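Local structure of 70 kDa peptidylprolyl isomerase, putative (Plasmodium falciparum, 2FBN) at residues E140-L145 with L164-L169; K106-A111 with Y126-A131. The protein is a putative FK506-binding peptidylprolyl isomerase whose C-terminal tetratricopeptide repeat domain probably binds the C-terminal peptide of Hsp90. All coordinates share one frame; numbering follows the deposited sequence.

Interaction 1 of 2, residues E140-L145 with L164-L169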
loop_
_atom_site.group_PDB
_atom_site.type_symbol
_atom_site.label_atom_id
_atom_site.label_comp_id
_atom_site.label_asym_id
_atom_site.label_seq_id
_atom_site.Cartn_x
_atom_site.Cartn_y
_atom_site.Cartn_z
ATOM N N GLU A 140 -14.777 -10.323 11.039
ATOM C CA GLU A 140 -14.159 -9.006 11.018
ATOM C C GLU A 140 -15.178 -7.930 10.647
ATOM O O GLU A 140 -15.316 -6.918 11.347
ATOM C CB GLU A 140 -12.991 -8.967 10.021
ATOM C CG GLU A 140 -11.776 -9.815 10.451
ATOM C CD GLU A 140 -11.835 -11.318 10.063
ATOM O OE1 GLU A 140 -12.838 -11.835 9.485
ATOM O OE2 GLU A 140 -10.813 -11.998 10.349
ATOM N N ALA A 141 -15.875 -8.164 9.542
ATOM C CA ALA A 141 -16.877 -7.211 9.055
ATOM C C ALA A 141 -17.977 -6.967 10.092
ATOM O O ALA A 141 -18.410 -5.822 10.312
ATOM C CB ALA A 141 -17.481 -7.711 7.772
ATOM N N LYS A 142 -18.425 -8.038 10.736
ATOM C CA LYS A 142 -19.484 -7.897 11.738
ATOM C C LYS A 142 -19.026 -6.968 12.858
ATOM O O LYS A 142 -19.796 -6.122 13.328
ATOM C CB LYS A 142 -19.901 -9.268 12.270
ATOM C CG LYS A 142 -21.047 -9.190 13.266
ATOM C CD LYS A 142 -21.542 -10.558 13.629
ATOM C CE LYS A 142 -22.555 -10.460 14.762
ATOM N NZ LYS A 142 -22.830 -11.812 15.318
ATOM N N GLU A 143 -17.768 -7.122 13.288
ATOM C CA GLU A 143 -17.216 -6.248 14.337
ATOM C C GLU A 143 -17.143 -4.784 13.884
ATOM O O GLU A 143 -17.537 -3.882 14.625
ATOM C CB GLU A 143 -15.834 -6.751 14.777
ATOM C CG GLU A 143 -15.855 -8.099 15.512
ATOM C CD GLU A 143 -14.671 -8.275 16.472
ATOM O OE1 GLU A 143 -13.672 -7.515 16.358
ATOM O OE2 GLU A 143 -14.744 -9.179 17.347
ATOM N N ASN A 144 -16.643 -4.555 12.669
ATOM C CA ASN A 144 -16.515 -3.194 12.114
ATOM C C ASN A 144 -17.884 -2.532 12.082
ATOM O O ASN A 144 -18.045 -1.386 12.490
ATOM C CB ASN A 144 -16.024 -3.181 10.662
ATOM C CG ASN A 144 -14.711 -3.924 10.441
ATOM O OD1 ASN A 144 -14.510 -4.509 9.384
ATOM N ND2 ASN A 144 -13.823 -3.889 11.421
ATOM N N LEU A 145 -18.852 -3.281 11.561
ATOM C CA LEU A 145 -20.189 -2.738 11.280
ATOM C C LEU A 145 -20.994 -2.567 12.563
ATOM O O LEU A 145 -21.709 -1.568 12.718
ATOM C CB LEU A 145 -20.924 -3.594 10.241
ATOM C CG LEU A 145 -20.307 -3.521 8.840
ATOM C CD1 LEU A 145 -20.904 -4.607 7.924
ATOM C CD2 LEU A 145 -20.442 -2.084 8.243
ATOM N N LEU A 164 -26.792 -7.312 6.157
ATOM C CA LEU A 164 -26.310 -8.194 5.095
ATOM C C LEU A 164 -25.168 -9.047 5.679
ATOM O O LEU A 164 -25.111 -10.254 5.463
ATOM C CB LEU A 164 -25.824 -7.375 3.895
ATOM C CG LEU A 164 -25.231 -8.161 2.715
ATOM C CD1 LEU A 164 -26.186 -9.232 2.202
ATOM C CD2 LEU A 164 -24.836 -7.207 1.593
ATOM N N CYS A 165 -24.290 -8.402 6.441
ATOM C CA CYS A 165 -23.171 -9.118 7.058
ATOM C C CYS A 165 -23.656 -10.296 7.895
ATOM O O CYS A 165 -23.172 -11.415 7.747
ATOM C CB CYS A 165 -22.320 -8.184 7.905
ATOM S SG CYS A 165 -20.728 -8.979 8.303
ATOM N N VAL A 166 -24.633 -10.042 8.762
ATOM C CA VAL A 166 -25.182 -11.083 9.647
ATOM C C VAL A 166 -25.854 -12.205 8.838
ATOM O O VAL A 166 -25.705 -13.394 9.150
ATOM C CB VAL A 166 -26.142 -10.446 10.694
ATOM C CG1 VAL A 166 -26.917 -11.510 11.472
ATOM C CG2 VAL A 166 -25.347 -9.564 11.645
ATOM N N ASN A 167 -26.560 -11.817 7.777
ATOM C CA ASN A 167 -27.164 -12.774 6.844
ATOM C C ASN A 167 -26.102 -13.688 6.222
ATOM O O ASN A 167 -26.243 -14.904 6.213
ATOM C CB ASN A 167 -27.953 -12.021 5.763
ATOM C CG ASN A 167 -28.621 -12.940 4.762
ATOM O OD1 ASN A 167 -27.983 -13.423 3.833
ATOM N ND2 ASN A 167 -29.931 -13.159 4.928
ATOM N N LYS A 168 -25.044 -13.078 5.690
ATOM C CA LYS A 168 -23.926 -13.807 5.114
ATOM C C LYS A 168 -23.266 -14.751 6.118
ATOM O O LYS A 168 -22.956 -15.897 5.780
ATOM C CB LYS A 168 -22.889 -12.806 4.600
ATOM C CG LYS A 168 -23.317 -12.107 3.322
ATOM C CD LYS A 168 -22.220 -11.167 2.829
ATOM C CE LYS A 168 -22.475 -10.716 1.411
ATOM N NZ LYS A 168 -21.971 -11.718 0.424
ATOM N N LEU A 169 -23.050 -14.265 7.338
ATOM C CA LEU A 169 -22.359 -15.038 8.371
ATOM C C LEU A 169 -23.192 -16.243 8.811
ATOM O O LEU A 169 -22.666 -17.344 8.964
ATOM C CB LEU A 169 -21.977 -14.152 9.557
ATOM C CG LEU A 169 -21.058 -14.697 10.659
ATOM C CD1 LEU A 169 -19.691 -15.179 10.125
ATOM C CD2 LEU A 169 -20.885 -13.638 11.733
#

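Interaction 2 of 2, residues K106-A111 with Y126-A131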
loop_
_atom_site.group_PDB
_atom_site.type_symbol
_atom_site.label_atom_id
_atom_site.label_comp_id
_atom_site.label_asym_id
_atom_site.label_seq_id
_atom_site.Cartn_x
_atom_site.Cartn_y
_atom_site.Cartn_z
ATOM N N LYS A 106 -7.896 -3.783 -1.760
ATOM C CA LYS A 106 -7.423 -2.393 -1.808
ATOM C C LYS A 106 -8.298 -1.488 -0.936
ATOM O O LYS A 106 -7.811 -0.607 -0.267
ATOM C CB LYS A 106 -7.358 -1.930 -3.263
ATOM C CG LYS A 106 -6.349 -2.735 -4.072
ATOM C CD LYS A 106 -6.068 -2.129 -5.426
ATOM C CE LYS A 106 -5.029 -2.951 -6.178
ATOM N NZ LYS A 106 -5.541 -4.316 -6.504
ATOM N N ALA A 107 -9.615 -1.714 -0.930
ATOM C CA ALA A 107 -10.488 -0.951 -0.035
ATOM C C ALA A 107 -10.150 -1.221 1.435
ATOM O O ALA A 107 -10.099 -0.304 2.242
ATOM C CB ALA A 107 -11.985 -1.264 -0.322
ATOM N N ILE A 108 -9.888 -2.483 1.778
ATOM C CA ILE A 108 -9.476 -2.808 3.137
ATOM C C ILE A 108 -8.228 -2.009 3.506
ATOM O O ILE A 108 -8.165 -1.405 4.577
ATOM C CB ILE A 108 -9.217 -4.326 3.286
ATOM C CG1 ILE A 108 -10.545 -5.073 3.192
ATOM C CG2 ILE A 108 -8.464 -4.605 4.590
ATOM C CD1 ILE A 108 -10.419 -6.602 3.085
ATOM N N ASP A 109 -7.254 -1.996 2.593
ATOM C CA ASP A 109 -5.988 -1.299 2.836
ATOM C C ASP A 109 -6.202 0.182 3.157
ATOM O O ASP A 109 -5.721 0.715 4.174
ATOM C CB ASP A 109 -5.082 -1.446 1.619
ATOM C CG ASP A 109 -3.741 -0.744 1.798
ATOM O OD1 ASP A 109 -2.965 -1.154 2.683
ATOM O OD2 ASP A 109 -3.474 0.214 1.058
ATOM N N HIS A 110 -6.966 0.848 2.295
ATOM C CA HIS A 110 -7.160 2.283 2.453
ATOM C C HIS A 110 -8.060 2.687 3.625
ATOM O O HIS A 110 -7.751 3.645 4.356
ATOM C CB HIS A 110 -7.543 2.912 1.109
ATOM C CG HIS A 110 -6.423 2.834 0.120
ATOM N ND1 HIS A 110 -5.357 3.713 0.137
ATOM C CD2 HIS A 110 -6.155 1.940 -0.857
ATOM C CE1 HIS A 110 -4.488 3.367 -0.802
ATOM N NE2 HIS A 110 -4.948 2.291 -1.416
ATOM N N ALA A 111 -9.153 1.947 3.844
ATOM C CA ALA A 111 -9.984 2.228 5.022
ATOM C C ALA A 111 -9.147 2.012 6.292
ATOM O O ALA A 111 -9.240 2.795 7.238
ATOM C CB ALA A 111 -11.210 1.348 5.042
ATOM N N TYR A 126 -17.094 1.903 8.445
ATOM C CA TYR A 126 -18.148 1.426 7.544
ATOM C C TYR A 126 -17.549 0.856 6.249
ATOM O O TYR A 126 -17.857 -0.273 5.829
ATOM C CB TYR A 126 -19.138 2.556 7.231
ATOM C CG TYR A 126 -20.098 2.175 6.134
ATOM C CD1 TYR A 126 -21.061 1.182 6.337
ATOM C CD2 TYR A 126 -20.038 2.779 4.889
ATOM C CE1 TYR A 126 -21.940 0.811 5.319
ATOM C CE2 TYR A 126 -20.906 2.401 3.872
ATOM C CZ TYR A 126 -21.854 1.420 4.105
ATOM O OH TYR A 126 -22.711 1.065 3.081
ATOM N N LYS A 127 -16.665 1.623 5.618
ATOM C CA LYS A 127 -16.074 1.181 4.353
ATOM C C LYS A 127 -15.203 -0.070 4.547
ATOM O O LYS A 127 -15.207 -0.977 3.713
ATOM C CB LYS A 127 -15.276 2.320 3.722
ATOM C CG LYS A 127 -16.174 3.504 3.356
ATOM C CD LYS A 127 -15.354 4.746 2.990
ATOM C CE LYS A 127 -16.253 5.992 2.839
ATOM N NZ LYS A 127 -17.397 5.769 1.901
ATOM N N LEU A 128 -14.474 -0.119 5.658
ATOM C CA LEU A 128 -13.729 -1.326 6.032
ATOM C C LEU A 128 -14.672 -2.520 6.239
ATOM O O LEU A 128 -14.409 -3.638 5.781
ATOM C CB LEU A 128 -12.903 -1.075 7.297
ATOM C CG LEU A 128 -12.150 -2.291 7.850
ATOM C CD1 LEU A 128 -11.188 -2.884 6.824
ATOM C CD2 LEU A 128 -11.402 -1.826 9.085
ATOM N N GLY A 129 -15.788 -2.287 6.930
ATOM C CA GLY A 129 -16.769 -3.346 7.113
ATOM C C GLY A 129 -17.322 -3.873 5.806
ATOM O O GLY A 129 -17.395 -5.085 5.587
ATOM N N VAL A 130 -17.713 -2.967 4.908
ATOM C CA VAL A 130 -18.235 -3.385 3.599
ATOM C C VAL A 130 -17.208 -4.232 2.833
ATOM O O VAL A 130 -17.517 -5.298 2.339
ATOM C CB VAL A 130 -18.642 -2.164 2.765
ATOM C CG1 VAL A 130 -18.940 -2.560 1.314
ATOM C CG2 VAL A 130 -19.851 -1.478 3.416
ATOM N N ALA A 131 -15.963 -3.770 2.802
ATOM C CA ALA A 131 -14.933 -4.439 2.014
ATOM C C ALA A 131 -14.589 -5.814 2.618
ATOM O O ALA A 131 -14.467 -6.811 1.892
ATOM C CB ALA A 131 -13.716 -3.566 1.944
#

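Interaction 1 of 2, residues E140-L145 with L164-L169
Cys165 points its thiol at the turn of helix 138-151 formed by Ala141 and Lys142. SG lies 3.5 Å from Ala141 CB and equally close to the backbone N of Lys142. The torsion of Cys165 puts it there: SG stands anti to the backbone N (chi1 -166°) and beside the carbonyl carbon. The backbones also come close here, with the CA atoms of Lys142 and Cys165 6.1 Å apart. Leu145 takes up the other part of the cysteine. One of its methyls, CD1, rests against Cys165 CB at 3.8 Å. Cys165 therefore meets Leu145 with its methylene and Ala141 with its sulfur.

Lys142 makes a different kind of contact. Its chain is extended from CB out to NZ and runs along the border of the interface. Leu169 meets this chain at about a right angle. The touching atoms are Lys142 CD and Leu169 CD2, 3.7 Å apart. Further out, Lys142 CE passes Val166 CG2 at 4.3 Å, a looser approach. The lysine thus uses its methylenes, not its ammonium group, to cover the two aliphatic side chains.

The two helices run nearly antiparallel, with 156° between their directions and 9.5 Å between the axes of the short segments. Helix 156-173 packs here on the last helix of the annotated repeat 122-155, as the C-terminal helix does in many tetratricopeptide repeat domains. Tyr162 of helix 156-173 also touches Lys142 and Leu145. Leu169 further packs on Tyr27 of the second subunit.

No hydrogen bond joins the segments. The contact is held by van der Waals packing of aliphatic groups and one thiol, with lysine methylenes at its border, and has no directional polar bond across it.

Interaction 2 of 2, residues K106-A111 with Y126-A131
In the tetratricopeptide repeat array, this contact joins two successive repeats. Helix 104-117 lies in the annotated repeat 88-121, and helix 122-135 in the repeat 122-155. They pack nearly antiparallel, 157° between directions, with 8.5 Å between the axes of the short segments. Small residues fit this close spacing. Ala107 CB meets Ala131 CB at 3.7 Å, methyl against methyl. Ile108 reaches the same alanine methyl with CG1, also at 3.7 Å from Ala131 CB.

The other branch of Ile108 meets Leu128. With CG anti to the backbone N (chi1 176°), the end of Leu128 comes nearer to helix 104-117 than its start, and CD1 sits 3.9 Å from Ile108 CG2. The two side chains cross obliquely. Lys127 starts toward the contact, but its chain leads away, and its NZ is hydrogen-bonded to Thr96 OG1. Asn99 of helix 77-100 packs on both Ala107 and Ala131. His70 of the second subunit packs on Ile108.

The backbones are closest at Ala111 and Leu128, whose CA atoms are 5.3 Å apart. There Ala111 CB lies 3.7 Å from Leu128 CB and about as close to Leu128 N.

In the fold
From the N terminus, interaction 2 comes first. It closes a short loop between helix 104-117 and helix 122-135, the next helix in the chain. The chain then enters helix 138-151, and interaction 1 closes a second loop with helix 156-173. The two loops lie in series and neither nests nor crosses. Their centres are 13 Å apart. Helix 122-135 and helix 138-151 join them directly: Asn144 and Ala141 pack on Gly129, and Leu145 on Tyr126. Together the contacts link four successive helices, from the annotated repeat 88-121 to the C-terminal helix. Both also touch the second subunit.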